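Local coordinates for protein N-glycosylase/DNA lyase (Methanocaldococcus jannaschii, PDB 3FHF) that belongs to the helix-hairpin-helix superfamily of DNA glycosylases and has an all-alpha fold, at residues 102-113 and 124-132. Residues are numbered along the deposited sequence; the frame is centred on the assembly and turned at random. Where two conformers were deposited one is given.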
ATOM      1  N   LEU A 102       9.036 -10.413 -14.764  1.00 22.71           N
ATOM      2  CA  LEU A 102       8.980 -11.699 -14.071  1.00 23.54           C
ATOM      3  C   LEU A 102       7.598 -11.958 -13.482  1.00 23.30           C
ATOM      4  O   LEU A 102       7.121 -13.096 -13.474  1.00 24.38           O
ATOM      5  CB  LEU A 102      10.021 -11.749 -12.950  1.00 23.10           C
ATOM      6  CG  LEU A 102      11.489 -11.738 -13.383  1.00 25.58           C
ATOM      7  CD1 LEU A 102      12.386 -11.625 -12.160  1.00 22.59           C
ATOM      8  CD2 LEU A 102      11.798 -13.005 -14.173  1.00 26.65           C
ATOM      9  N   ALA A 103       6.953 -10.900 -12.996  1.00 20.64           N
ATOM     10  CA  ALA A 103       5.628 -11.024 -12.399  1.00 19.83           C
ATOM     11  C   ALA A 103       4.587 -11.430 -13.423  1.00 19.73           C
ATOM     12  O   ALA A 103       3.485 -11.839 -13.066  1.00 20.25           O
ATOM     13  CB  ALA A 103       5.221  -9.707 -11.743  1.00 19.58           C
ATOM     14  N   ARG A 104       4.934 -11.323 -14.699  1.00 20.38           N
ATOM     15  CA  ARG A 104       3.995 -11.662 -15.760  1.00 21.83           C
ATOM     16  C   ARG A 104       3.517 -13.110 -15.754  1.00 22.23           C
ATOM     17  O   ARG A 104       2.476 -13.417 -16.332  1.00 23.60           O
ATOM     18  CB  ARG A 104       4.600 -11.307 -17.118  1.00 23.24           C
ATOM     19  CG  ARG A 104       4.678  -9.808 -17.346  1.00 23.84           C
ATOM     20  CD  ARG A 104       5.384  -9.459 -18.637  1.00 24.98           C
ATOM     21  NE  ARG A 104       5.493  -8.013 -18.812  1.00 24.89           N
ATOM     22  CZ  ARG A 104       6.151  -7.436 -19.812  1.00 26.94           C
ATOM     23  NH1 ARG A 104       6.759  -8.184 -20.724  1.00 23.94           N
ATOM     24  NH2 ARG A 104       6.195  -6.113 -19.905  1.00 24.92           N
ATOM     25  N   ARG A 105       4.257 -14.001 -15.102  1.00 22.31           N
ATOM     26  CA  ARG A 105       3.831 -15.396 -15.057  1.00 23.00           C
ATOM     27  C   ARG A 105       2.595 -15.544 -14.172  1.00 22.76           C
ATOM     28  O   ARG A 105       1.953 -16.598 -14.159  1.00 21.42           O
ATOM     29  CB  ARG A 105       4.967 -16.305 -14.561  1.00 22.27           C
ATOM     30  CG  ARG A 105       5.459 -16.059 -13.147  1.00 22.77           C
ATOM     31  CD  ARG A 105       6.715 -16.881 -12.911  1.00 20.93           C
ATOM     32  NE  ARG A 105       7.152 -16.913 -11.518  1.00 22.78           N
ATOM     33  CZ  ARG A 105       7.547 -15.853 -10.820  1.00 22.81           C
ATOM     34  NH1 ARG A 105       7.563 -14.652 -11.375  1.00 23.69           N
ATOM     35  NH2 ARG A 105       7.934 -16.000  -9.562  1.00 23.36           N
ATOM     36  N   PHE A 106       2.271 -14.469 -13.449  1.00 22.94           N
ATOM     37  CA  PHE A 106       1.110 -14.415 -12.561  1.00 21.97           C
ATOM     38  C   PHE A 106       0.152 -13.313 -13.043  1.00 22.24           C
ATOM     39  O   PHE A 106      -0.625 -12.774 -12.251  1.00 22.26           O
ATOM     40  CB  PHE A 106       1.542 -14.080 -11.122  1.00 21.26           C
ATOM     41  CG  PHE A 106       2.464 -15.100 -10.491  1.00 22.61           C
ATOM     42  CD1 PHE A 106       2.062 -16.419 -10.320  1.00 21.52           C
ATOM     43  CD2 PHE A 106       3.730 -14.730 -10.044  1.00 23.49           C
ATOM     44  CE1 PHE A 106       2.910 -17.353  -9.712  1.00 21.90           C
ATOM     45  CE2 PHE A 106       4.582 -15.658  -9.436  1.00 23.08           C
ATOM     46  CZ  PHE A 106       4.170 -16.969  -9.272  1.00 21.70           C
ATOM     47  N   LYS A 107       0.200 -12.985 -14.335  0.50 20.87           N
ATOM     48  CA  LYS A 107      -0.644 -11.918 -14.871  0.50 21.33           C
ATOM     49  C   LYS A 107      -2.130 -12.026 -14.530  0.50 21.43           C
ATOM     50  O   LYS A 107      -2.828 -11.012 -14.479  0.50 21.93           O
ATOM     51  CB  LYS A 107      -0.461 -11.779 -16.391  0.50 21.85           C
ATOM     52  CG  LYS A 107      -0.967 -12.933 -17.237  0.50 21.48           C
ATOM     53  CD  LYS A 107      -0.862 -12.575 -18.720  0.50 21.88           C
ATOM     54  CE  LYS A 107      -1.341 -13.704 -19.619  0.50 21.86           C
ATOM     55  NZ  LYS A 107      -0.469 -14.898 -19.504  0.50 20.80           N
ATOM     56  N   ASN A 108      -2.623 -13.238 -14.308  1.00 19.99           N
ATOM     57  CA  ASN A 108      -4.023 -13.408 -13.938  1.00 19.84           C
ATOM     58  C   ASN A 108      -4.053 -13.332 -12.411  1.00 18.40           C
ATOM     59  O   ASN A 108      -4.602 -14.195 -11.734  1.00 14.84           O
ATOM     60  CB  ASN A 108      -4.543 -14.754 -14.441  1.00 19.27           C
ATOM     61  CG  ASN A 108      -3.793 -15.933 -13.852  1.00 20.70           C
ATOM     62  OD1 ASN A 108      -2.564 -15.905 -13.728  1.00 20.86           O
ATOM     63  ND2 ASN A 108      -4.528 -16.989 -13.507  1.00 17.27           N
ATOM     64  N   ILE A 109      -3.449 -12.265 -11.895  1.00 17.92           N
ATOM     65  CA  ILE A 109      -3.318 -12.040 -10.463  1.00 16.76           C
ATOM     66  C   ILE A 109      -4.636 -11.941  -9.688  1.00 17.15           C
ATOM     67  O   ILE A 109      -4.687 -12.280  -8.508  1.00 17.26           O
ATOM     68  CB  ILE A 109      -2.417 -10.782 -10.209  1.00 17.96           C
ATOM     69  CG1 ILE A 109      -1.904 -10.789  -8.770  1.00 18.08           C
ATOM     70  CG2 ILE A 109      -3.182  -9.488 -10.520  1.00 13.77           C
ATOM     71  CD1 ILE A 109      -1.063 -12.022  -8.427  1.00 20.30           C
ATOM     72  N   LYS A 110      -5.710 -11.494 -10.334  1.00 16.03           N
ATOM     73  CA  LYS A 110      -6.987 -11.409  -9.630  1.00 16.43           C
ATOM     74  C   LYS A 110      -7.512 -12.810  -9.305  1.00 17.49           C
ATOM     75  O   LYS A 110      -7.901 -13.088  -8.173  1.00 17.58           O
ATOM     76  CB  LYS A 110      -8.023 -10.642 -10.466  1.00 18.36           C
ATOM     77  CG  LYS A 110      -9.388 -10.543  -9.790  1.00 17.17           C
ATOM     78  CD  LYS A 110     -10.381  -9.742 -10.614  1.00 23.08           C
ATOM     79  CE  LYS A 110     -11.752  -9.718  -9.937  1.00 22.65           C
ATOM     80  NZ  LYS A 110     -12.749  -8.908 -10.697  1.00 28.57           N
ATOM     81  N   ASP A 111      -7.520 -13.700 -10.294  1.00 19.43           N
ATOM     82  CA  ASP A 111      -7.998 -15.060 -10.065  1.00 19.80           C
ATOM     83  C   ASP A 111      -7.159 -15.776  -9.007  1.00 16.68           C
ATOM     84  O   ASP A 111      -7.687 -16.527  -8.198  1.00 16.50           O
ATOM     85  CB  ASP A 111      -7.972 -15.866 -11.365  1.00 24.37           C
ATOM     86  CG  ASP A 111      -8.797 -15.226 -12.455  1.00 27.47           C
ATOM     87  OD1 ASP A 111      -9.892 -14.709 -12.146  1.00 31.14           O
ATOM     88  OD2 ASP A 111      -8.355 -15.247 -13.619  1.00 32.19           O
ATOM     89  N   ILE A 112      -5.851 -15.543  -9.025  1.00 15.14           N
ATOM     90  CA  ILE A 112      -4.960 -16.163  -8.052  1.00 14.31           C
ATOM     91  C   ILE A 112      -5.261 -15.638  -6.649  1.00 15.01           C
ATOM     92  O   ILE A 112      -5.467 -16.413  -5.715  1.00 14.94           O
ATOM     93  CB  ILE A 112      -3.477 -15.854  -8.360  1.00 15.79           C
ATOM     94  CG1 ILE A 112      -3.059 -16.510  -9.677  1.00 15.18           C
ATOM     95  CG2 ILE A 112      -2.597 -16.346  -7.209  1.00 14.84           C
ATOM     96  CD1 ILE A 112      -1.698 -16.044 -10.198  1.00 16.68           C
ATOM     97  N   VAL A 113      -5.270 -14.316  -6.505  1.00 14.36           N
ATOM     98  CA  VAL A 113      -5.531 -13.699  -5.204  1.00 13.50           C
ATOM     99  C   VAL A 113      -6.889 -14.085  -4.607  1.00 13.02           C
ATOM    100  O   VAL A 113      -6.988 -14.371  -3.414  1.00 10.51           O
ATOM    101  CB  VAL A 113      -5.423 -12.144  -5.298  1.00 13.54           C
ATOM    102  CG1 VAL A 113      -6.000 -11.481  -4.047  1.00 12.35           C
ATOM    103  CG2 VAL A 113      -3.960 -11.742  -5.455  1.00 12.58           C
ATOM    104  N   GLU A 124       0.856 -13.753   1.854  1.00 18.55           N
ATOM    105  CA  GLU A 124       1.974 -14.689   1.985  1.00 20.04           C
ATOM    106  C   GLU A 124       2.443 -15.141   0.605  1.00 17.77           C
ATOM    107  O   GLU A 124       3.641 -15.255   0.346  1.00 17.16           O
ATOM    108  CB  GLU A 124       1.559 -15.924   2.801  1.00 23.80           C
ATOM    109  CG  GLU A 124       1.297 -15.682   4.289  1.00 30.96           C
ATOM    110  CD  GLU A 124       0.804 -16.938   5.004  1.00 33.81           C
ATOM    111  OE1 GLU A 124       1.277 -18.038   4.657  1.00 35.22           O
ATOM    112  OE2 GLU A 124      -0.047 -16.830   5.917  1.00 37.51           O
ATOM    113  N   PHE A 125       1.493 -15.421  -0.283  1.00 16.87           N
ATOM    114  CA  PHE A 125       1.848 -15.851  -1.628  1.00 15.70           C
ATOM    115  C   PHE A 125       2.555 -14.740  -2.402  1.00 16.64           C
ATOM    116  O   PHE A 125       3.546 -14.986  -3.102  1.00 17.41           O
ATOM    117  CB  PHE A 125       0.609 -16.297  -2.405  1.00 17.18           C
ATOM    118  CG  PHE A 125       0.762 -16.169  -3.889  1.00 16.96           C
ATOM    119  CD1 PHE A 125       0.232 -15.072  -4.564  1.00 17.01           C
ATOM    120  CD2 PHE A 125       1.502 -17.107  -4.605  1.00 15.87           C
ATOM    121  CE1 PHE A 125       0.439 -14.904  -5.934  1.00 18.90           C
ATOM    122  CE2 PHE A 125       1.717 -16.949  -5.971  1.00 18.05           C
ATOM    123  CZ  PHE A 125       1.185 -15.843  -6.640  1.00 17.86           C
ATOM    124  N   LEU A 126       2.038 -13.521  -2.286  1.00 15.62           N
ATOM    125  CA  LEU A 126       2.621 -12.386  -2.993  1.00 16.04           C
ATOM    126  C   LEU A 126       4.070 -12.162  -2.574  1.00 16.02           C
ATOM    127  O   LEU A 126       4.959 -12.001  -3.418  1.00 16.58           O
ATOM    128  CB  LEU A 126       1.793 -11.116  -2.738  1.00 13.61           C
ATOM    129  CG  LEU A 126       0.372 -11.127  -3.322  1.00 14.29           C
ATOM    130  CD1 LEU A 126      -0.423  -9.946  -2.762  1.00 14.25           C
ATOM    131  CD2 LEU A 126       0.442 -11.061  -4.847  1.00 10.67           C
ATOM    132  N   VAL A 127       4.312 -12.158  -1.270  1.00 15.30           N
ATOM    133  CA  VAL A 127       5.664 -11.942  -0.770  1.00 18.03           C
ATOM    134  C   VAL A 127       6.638 -13.040  -1.208  1.00 18.17           C
ATOM    135  O   VAL A 127       7.689 -12.756  -1.780  1.00 16.79           O
ATOM    136  CB  VAL A 127       5.678 -11.857   0.771  1.00 19.31           C
ATOM    137  CG1 VAL A 127       7.102 -11.625   1.268  1.00 19.20           C
ATOM    138  CG2 VAL A 127       4.762 -10.727   1.235  1.00 17.68           C
ATOM    139  N   ARG A 128       6.269 -14.294  -0.962  1.00 20.53           N
ATOM    140  CA  ARG A 128       7.123 -15.437  -1.291  1.00 19.72           C
ATOM    141  C   ARG A 128       7.420 -15.706  -2.771  1.00 22.04           C
ATOM    142  O   ARG A 128       8.515 -16.153  -3.115  1.00 20.41           O
ATOM    143  CB  ARG A 128       6.525 -16.705  -0.677  1.00 20.99           C
ATOM    144  CG  ARG A 128       6.489 -16.714   0.839  1.00 23.84           C
ATOM    145  CD  ARG A 128       7.883 -16.883   1.406  1.00 27.25           C
ATOM    146  NE  ARG A 128       8.442 -18.195   1.083  1.00 28.77           N
ATOM    147  CZ  ARG A 128       9.720 -18.520   1.254  1.00 31.26           C
ATOM    148  NH1 ARG A 128      10.572 -17.624   1.741  1.00 30.52           N
ATOM    149  NH2 ARG A 128      10.145 -19.742   0.950  1.00 28.30           N
ATOM    150  N   ASN A 129       6.460 -15.434  -3.650  1.00 20.50           N
ATOM    151  CA  ASN A 129       6.650 -15.728  -5.071  1.00 21.06           C
ATOM    152  C   ASN A 129       7.022 -14.590  -6.000  1.00 20.51           C
ATOM    153  O   ASN A 129       7.646 -14.819  -7.035  1.00 21.77           O
ATOM    154  CB  ASN A 129       5.394 -16.415  -5.612  1.00 20.09           C
ATOM    155  CG  ASN A 129       5.230 -17.831  -5.072  1.00 23.27           C
ATOM    156  OD1 ASN A 129       5.698 -18.799  -5.677  1.00 22.92           O
ATOM    157  ND2 ASN A 129       4.585 -17.953  -3.918  1.00 21.83           N
ATOM    158  N   ILE A 130       6.645 -13.368  -5.652  1.00 19.92           N
ATOM    159  CA  ILE A 130       6.943 -12.241  -6.524  1.00 20.80           C
ATOM    160  C   ILE A 130       8.113 -11.380  -6.067  1.00 20.73           C
ATOM    161  O   ILE A 130       8.038 -10.709  -5.043  1.00 19.99           O
ATOM    162  CB  ILE A 130       5.697 -11.351  -6.697  1.00 20.10           C
ATOM    163  CG1 ILE A 130       4.501 -12.222  -7.092  1.00 21.20           C
ATOM    164  CG2 ILE A 130       5.947 -10.298  -7.767  1.00 20.44           C
ATOM    165  CD1 ILE A 130       3.215 -11.450  -7.289  1.00 19.90           C
ATOM    166  N   LYS A 131       9.199 -11.410  -6.833  1.00 22.86           N
ATOM    167  CA  LYS A 131      10.382 -10.613  -6.523  1.00 23.36           C
ATOM    168  C   LYS A 131      10.028  -9.137  -6.652  1.00 22.54           C
ATOM    169  O   LYS A 131       9.349  -8.733  -7.598  1.00 24.07           O
ATOM    170  CB  LYS A 131      11.526 -10.956  -7.485  1.00 26.92           C
ATOM    171  CG  LYS A 131      12.260 -12.253  -7.151  1.00 30.70           C
ATOM    172  CD  LYS A 131      12.513 -13.093  -8.404  1.00 31.95           C
ATOM    173  CE  LYS A 131      11.232 -13.794  -8.846  1.00 32.79           C
ATOM    174  NZ  LYS A 131      11.342 -14.517 -10.142  1.00 27.19           N
ATOM    175  N   GLY A 132      10.487  -8.332  -5.702  1.00 20.71           N
ATOM    176  CA  GLY A 132      10.180  -6.915  -5.744  1.00 21.25           C
ATOM    177  C   GLY A 132       8.973  -6.606  -4.876  1.00 21.85           C
ATOM    178  O   GLY A 132       8.582  -5.442  -4.731  1.00 21.81           O
TER
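Phe106 and Phe125 meet at the centre of this contact in a T-shaped stack. The CZ edge of Phe125 points at one face of Phe106, with the planes at 88° and the centroids 5.2 Å apart. Arg105 CG lies over the opposite face, near the edge of the ring. Ile112 CG2 closes this tightly packed centre, 3.6 Å from Phe125 CE1.

The buried side is apolar. Ile109 has CG1 anti to its backbone N (chi1 -162°), and this carries CD1 to the edge of Phe125 and to within 4.0 Å of Leu126 CD2. Ile130 CG1 lies 3.9 Å from Phe106 CD2, and its CG2 branch meets Ala103 CB. Helices 41-54 and 135-144 cover this side through Trp44 on Ile109 and Phe141 on Leu126.

The outer side is looser and polar. Arg105 NH2 gives a weak, bent hydrogen bond to Asn129 O (2.8 Å), while its NH1 bonds Leu102 O within its own segment. Lys131 NZ lies 3.8 Å from Arg105 NH2, a like-charge approach where both side chains are exposed. Asn129 ND2 turns back to Phe125 O, which also accepts the backbone N-H of Asn129.

The end of helix 93-103 with the residues just after it, and helix 109-115, pack on the C-terminal end of helix 119-129 and on Ile130 and Lys131. Helix 119-129 leads through the hairpin that begins at Ile130 and includes Gly132 into helix 135-144, the helix-hairpin-helix motif characteristic of this glycosylase superfamily.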